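Local coordinates for SVP1-like protein 2 (Kluyveromyces lactis, PDB 4V16) that probably binds phosphoinositides such as phosphatidylinositol 3,5-bisphosphate through a beta-propeller and so associates with membranes, at residues Tyr20-Asn23 / Cys28-Val31; Phe37-Val42 / Arg47-Glu52. All blocks are in the same frame, centred on the assembly; numbering follows the deposited sequence.

Overall arrangement
Interactions 1 and 2 are the two beta hairpins of one four-stranded antiparallel blade, in a propeller of seven such sheets. Interaction 1 pairs the innermost strand 19-22 with 28-32, and its centre is about 10 Å from the centre of the chain. Interaction 2 pairs strand 36-41 with the outermost strand 46-52; its centre is about 19 Å from the centre of the chain. The centres of the two contacts are about 9 Å apart. The middle strands join them: Leu29 O to Tyr40 N (2.7 Å) and Val31 O to Asp38 N (2.9 Å) are probable hydrogen bonds. The Ile30 side chain also packs on the backbone of Asp38.

Interaction 1: residues Tyr20-Asn23 / Cys28-Val31; sequences YEFN and CLIV
Asn23 OD1 accepts the backbone N-H of Cys28 at 2.8 Å. The donor stands above the carbonyl plane of the amide, 42° out of it. The CG of Asn23 sits between its own backbone N and carbonyl carbon (chi1 55°), which swings the amide across the turn to the start of the second strand. The backbone bond Asn23 N to Cys28 O (3.2 Å) closes the same pair. The other end of the amide, ND2, is bonded to Ser27 OG and to His63 O, so both ends of this buried group are used. With an alanine in place of Asn23, the N-H of Cys28 would probably lose its acceptor, and the ties to Ser27 and His63 would go with the amide.

Further along, Glu21 and Ile30 form an antiparallel hydrogen-bonded pair, with Glu21 N to Ile30 O and Ile30 N to Glu21 O both 3.0 Å. Glu21 OE2 accepts Phe22 N, and OE1 makes a salt bridge with Lys285.

Tyr20, Phe22, Leu29 and Val31 share the opposite face of the hairpin. Leu29 CD1 comes to the Phe22 ring at a slant, 3.8 Å from Phe22 CE1, while Cys28 O lies at the ring edge, in plane. Tyr20 CB lies 3.8 Å from Val31 CG1. Tyr20 OH is bonded to Asp283. Val297 of strand 293-298 covers Tyr20, Phe22 and Leu29, while Ile30 meets Ile59 and Met61 of the next blade. This is the inner hairpin of a beta-propeller blade, packed between its two neighbours, as expected of a PROPPIN.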
loop_
_atom_site.group_PDB
_atom_site.type_symbol
_atom_site.label_atom_id
_atom_site.label_comp_id
_atom_site.label_asym_id
_atom_site.label_seq_id
_atom_site.Cartn_x
_atom_site.Cartn_y
_atom_site.Cartn_z
ATOM N N TYR A 20 -9.061 4.612 2.927
ATOM C CA TYR A 20 -9.284 3.502 2.011
ATOM C C TYR A 20 -7.993 2.717 1.834
ATOM O O TYR A 20 -6.902 3.278 1.934
ATOM C CB TYR A 20 -9.794 4.008 0.658
ATOM C CG TYR A 20 -8.785 4.830 -0.114
ATOM C CD1 TYR A 20 -8.354 6.062 0.362
ATOM C CD2 TYR A 20 -8.271 4.379 -1.322
ATOM C CE1 TYR A 20 -7.435 6.816 -0.337
ATOM C CE2 TYR A 20 -7.351 5.130 -2.032
ATOM C CZ TYR A 20 -6.937 6.348 -1.533
ATOM O OH TYR A 20 -6.021 7.105 -2.229
ATOM N N GLU A 21 -8.117 1.420 1.578
ATOM C CA GLU A 21 -6.948 0.568 1.391
ATOM C C GLU A 21 -7.345 -0.773 0.779
ATOM O O GLU A 21 -8.466 -1.242 0.971
ATOM C CB GLU A 21 -6.232 0.351 2.728
ATOM C CG GLU A 21 -4.908 -0.390 2.627
ATOM C CD GLU A 21 -3.900 0.324 1.746
ATOM O OE1 GLU A 21 -3.165 1.193 2.266
ATOM O OE2 GLU A 21 -3.842 0.014 0.535
ATOM N N PHE A 22 -6.428 -1.380 0.032
ATOM C CA PHE A 22 -6.656 -2.705 -0.530
ATOM C C PHE A 22 -6.216 -3.787 0.451
ATOM O O PHE A 22 -5.514 -3.507 1.420
ATOM C CB PHE A 22 -5.901 -2.880 -1.852
ATOM C CG PHE A 22 -6.291 -1.892 -2.913
ATOM C CD1 PHE A 22 -7.532 -1.962 -3.522
ATOM C CD2 PHE A 22 -5.409 -0.904 -3.313
ATOM C CE1 PHE A 22 -7.889 -1.057 -4.501
ATOM C CE2 PHE A 22 -5.761 0.003 -4.292
ATOM C CZ PHE A 22 -7.001 -0.074 -4.887
ATOM N N ASN A 23 -6.628 -5.023 0.195
ATOM C CA ASN A 23 -6.104 -6.158 0.940
ATOM C C ASN A 23 -4.804 -6.624 0.294
ATOM O O ASN A 23 -4.345 -6.033 -0.683
ATOM C CB ASN A 23 -7.127 -7.294 1.005
ATOM C CG ASN A 23 -7.600 -7.736 -0.362
ATOM O OD1 ASN A 23 -7.483 -7.001 -1.342
ATOM N ND2 ASN A 23 -8.154 -8.940 -0.430
ATOM N N CYS A 28 -9.814 -6.920 -2.866
ATOM C CA CYS A 28 -10.821 -6.191 -2.099
ATOM C C CYS A 28 -10.387 -4.761 -1.802
ATOM O O CYS A 28 -9.197 -4.475 -1.678
ATOM C CB CYS A 28 -11.122 -6.913 -0.783
ATOM S SG CYS A 28 -12.073 -8.442 -0.962
ATOM N N LEU A 29 -11.374 -3.875 -1.699
ATOM C CA LEU A 29 -11.161 -2.493 -1.286
ATOM C C LEU A 29 -12.040 -2.199 -0.082
ATOM O O LEU A 29 -13.262 -2.334 -0.153
ATOM C CB LEU A 29 -11.481 -1.521 -2.425
ATOM C CG LEU A 29 -11.486 -0.028 -2.075
ATOM C CD1 LEU A 29 -10.085 0.465 -1.749
ATOM C CD2 LEU A 29 -12.091 0.782 -3.207
ATOM N N ILE A 30 -11.415 -1.806 1.023
ATOM C CA ILE A 30 -12.149 -1.435 2.225
ATOM C C ILE A 30 -12.006 0.065 2.457
ATOM O O ILE A 30 -10.909 0.616 2.363
ATOM C CB ILE A 30 -11.660 -2.227 3.460
ATOM C CG1 ILE A 30 -12.513 -1.887 4.683
ATOM C CG2 ILE A 30 -10.182 -1.962 3.737
ATOM C CD1 ILE A 30 -12.409 -2.914 5.791
ATOM N N VAL A 31 -13.129 0.720 2.737
ATOM C CA VAL A 31 -13.159 2.165 2.932
ATOM C C VAL A 31 -13.933 2.502 4.197
ATOM O O VAL A 31 -14.781 1.727 4.637
ATOM C CB VAL A 31 -13.804 2.899 1.728
ATOM C CG1 VAL A 31 -13.204 2.418 0.414
ATOM C CG2 VAL A 31 -15.318 2.713 1.716
#

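Interaction 2: residues Phe37-Val42 / Arg47-Glu52; sequences FDIYNV and RIMSQE
Arg47 runs alongside the Tyr40 ring and points the same way. Its CB lies 3.7 Å from Tyr40 CD2. Arg47 CG packs 3.7 Å from the carbonyl oxygen Ile39 O. CD comes near Asp38 OD2. A bend at chi3 (-66°) then brings the guanidinium to Asp38. Arg47 NE is 3.4 Å from Asp38 OD2, an electrostatic salt bridge without a hydrogen bond, because the oxygen sits over the middle of the guanidinium face. The carboxylate and guanidinium planes are 68° apart. Tyr40 CE2 lies at the guanidinium edge, and at the tip Arg47 NH2 is 3.5 Å from Tyr40 OH. Ser50 OG gives Asp38 OD2 a weak hydrogen bond (3.0 Å). Asp38 OD1 is taken by Ser36 OG, so both carboxylate oxygens have partners.

The backbone carries a classic beta bulge: two residues, Ile48 and Met49, stand across from the single Ile39. Ile48 N bonds to Ile39 O at 2.8 Å, while Met49 N reaches the same oxygen weakly. The extra residue shifts the register by one, so that Arg47 pairs with Tyr40.

On the other face, Gln51 CB makes a CH-pi contact with the Phe37 ring, 4.0 Å from its centroid. Met49 packs on Phe37 with its CE and on Ile39 CD1 with its CG.

Strand 46-52 is the outermost of its blade. Strand 36-41 lies between it and 28-32, where Ile39 touches Ile30 and Tyr40 touches Val31. Phe37 and Ile39 also pack on Ile68 of strand 67-72, and with Ile59 and Met61 of strand 59-61 they join this blade to the next.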
loop_
_atom_site.group_PDB
_atom_site.type_symbol
_atom_site.label_atom_id
_atom_site.label_comp_id
_atom_site.label_asym_id
_atom_site.label_seq_id
_atom_site.Cartn_x
_atom_site.Cartn_y
_atom_site.Cartn_z
ATOM N N PHE A 37 -18.313 1.908 7.431
ATOM C CA PHE A 37 -17.201 1.411 6.631
ATOM C C PHE A 37 -17.693 0.245 5.774
ATOM O O PHE A 37 -18.454 -0.604 6.240
ATOM C CB PHE A 37 -16.010 1.002 7.513
ATOM C CG PHE A 37 -16.250 -0.215 8.368
ATOM C CD1 PHE A 37 -16.087 -1.491 7.850
ATOM C CD2 PHE A 37 -16.593 -0.080 9.704
ATOM C CE1 PHE A 37 -16.292 -2.608 8.640
ATOM C CE2 PHE A 37 -16.796 -1.196 10.498
ATOM C CZ PHE A 37 -16.644 -2.460 9.964
ATOM N N ASP A 38 -17.276 0.236 4.509
ATOM C CA ASP A 38 -17.756 -0.740 3.536
ATOM C C ASP A 38 -16.597 -1.510 2.905
ATOM O O ASP A 38 -15.474 -1.007 2.835
ATOM C CB ASP A 38 -18.570 -0.044 2.438
ATOM C CG ASP A 38 -19.637 0.888 2.993
ATOM O OD1 ASP A 38 -19.326 1.695 3.894
ATOM O OD2 ASP A 38 -20.791 0.818 2.518
ATOM N N ILE A 39 -16.880 -2.729 2.449
ATOM C CA ILE A 39 -15.907 -3.536 1.716
ATOM C C ILE A 39 -16.426 -3.825 0.310
ATOM O O ILE A 39 -17.609 -4.117 0.128
ATOM C CB ILE A 39 -15.607 -4.865 2.437
ATOM C CG1 ILE A 39 -15.164 -4.590 3.875
ATOM C CG2 ILE A 39 -14.535 -5.651 1.679
ATOM C CD1 ILE A 39 -14.875 -5.830 4.688
ATOM N N TYR A 40 -15.534 -3.745 -0.673
ATOM C CA TYR A 40 -15.895 -3.944 -2.075
ATOM C C TYR A 40 -14.975 -4.950 -2.757
ATOM O O TYR A 40 -13.806 -5.075 -2.399
ATOM C CB TYR A 40 -15.828 -2.619 -2.843
ATOM C CG TYR A 40 -16.623 -1.481 -2.245
ATOM C CD1 TYR A 40 -16.113 -0.725 -1.198
ATOM C CD2 TYR A 40 -17.873 -1.145 -2.743
ATOM C CE1 TYR A 40 -16.834 0.323 -0.653
ATOM C CE2 TYR A 40 -18.603 -0.100 -2.206
ATOM C CZ TYR A 40 -18.079 0.631 -1.162
ATOM O OH TYR A 40 -18.803 1.674 -0.627
ATOM N N ASN A 41 -15.509 -5.667 -3.742
ATOM C CA ASN A 41 -14.670 -6.350 -4.716
ATOM C C ASN A 41 -14.057 -5.295 -5.620
ATOM O O ASN A 41 -14.688 -4.278 -5.899
ATOM C CB ASN A 41 -15.472 -7.361 -5.538
ATOM C CG ASN A 41 -15.600 -8.705 -4.849
ATOM O OD1 ASN A 41 -14.655 -9.190 -4.231
ATOM N ND2 ASN A 41 -16.776 -9.318 -4.956
ATOM N N VAL A 42 -12.828 -5.522 -6.066
ATOM C CA VAL A 42 -12.161 -4.571 -6.946
ATOM C C VAL A 42 -12.573 -4.799 -8.397
ATOM O O VAL A 42 -12.814 -3.846 -9.140
ATOM C CB VAL A 42 -10.632 -4.675 -6.826
ATOM C CG1 VAL A 42 -9.946 -3.747 -7.825
ATOM C CG2 VAL A 42 -10.197 -4.344 -5.403
ATOM N N ARG A 47 -20.048 -4.145 -3.947
ATOM C CA ARG A 47 -19.995 -4.074 -2.490
ATOM C C ARG A 47 -20.304 -5.437 -1.878
ATOM O O ARG A 47 -21.344 -6.032 -2.165
ATOM C CB ARG A 47 -20.980 -3.023 -1.969
ATOM C CG ARG A 47 -21.030 -2.906 -0.449
ATOM C CD ARG A 47 -22.124 -1.951 0.001
ATOM N NE ARG A 47 -21.856 -0.574 -0.404
ATOM C CZ ARG A 47 -22.673 0.448 -0.170
ATOM N NH1 ARG A 47 -23.821 0.255 0.468
ATOM N NH2 ARG A 47 -22.343 1.667 -0.575
ATOM N N ILE A 48 -19.401 -5.922 -1.032
ATOM C CA ILE A 48 -19.574 -7.213 -0.375
ATOM C C ILE A 48 -20.336 -7.062 0.940
ATOM O O ILE A 48 -21.149 -7.918 1.294
ATOM C CB ILE A 48 -18.218 -7.892 -0.094
ATOM C CG1 ILE A 48 -17.431 -8.066 -1.393
ATOM C CG2 ILE A 48 -18.429 -9.249 0.580
ATOM C CD1 ILE A 48 -16.002 -8.513 -1.181
ATOM N N MET A 49 -20.060 -5.984 1.671
ATOM C CA MET A 49 -20.741 -5.735 2.937
ATOM C C MET A 49 -20.589 -4.288 3.399
ATOM O O MET A 49 -19.742 -3.548 2.899
ATOM C CB MET A 49 -20.211 -6.680 4.018
ATOM C CG MET A 49 -18.894 -6.263 4.659
ATOM S SD MET A 49 -19.129 -5.846 6.399
ATOM C CE MET A 49 -18.416 -4.208 6.476
ATOM N N SER A 50 -21.412 -3.905 4.370
ATOM C CA SER A 50 -21.381 -2.565 4.942
ATOM C C SER A 50 -21.788 -2.618 6.409
ATOM O O SER A 50 -22.685 -3.375 6.783
ATOM C CB SER A 50 -22.305 -1.623 4.169
ATOM O OG SER A 50 -22.350 -0.347 4.780
ATOM N N GLN A 51 -21.125 -1.812 7.233
ATOM C CA GLN A 51 -21.349 -1.823 8.675
ATOM C C GLN A 51 -21.430 -0.407 9.230
ATOM O O GLN A 51 -20.466 0.355 9.144
ATOM C CB GLN A 51 -20.230 -2.597 9.378
ATOM C CG GLN A 51 -20.317 -2.605 10.900
ATOM C CD GLN A 51 -21.559 -3.307 11.409
ATOM O OE1 GLN A 51 -21.860 -4.429 11.002
ATOM N NE2 GLN A 51 -22.289 -2.648 12.301
ATOM N N GLU A 52 -22.579 -0.064 9.804
ATOM C CA GLU A 52 -22.745 1.225 10.464
ATOM C C GLU A 52 -21.727 1.349 11.589
ATOM O O GLU A 52 -21.655 0.498 12.475
ATOM C CB GLU A 52 -24.158 1.381 10.997
#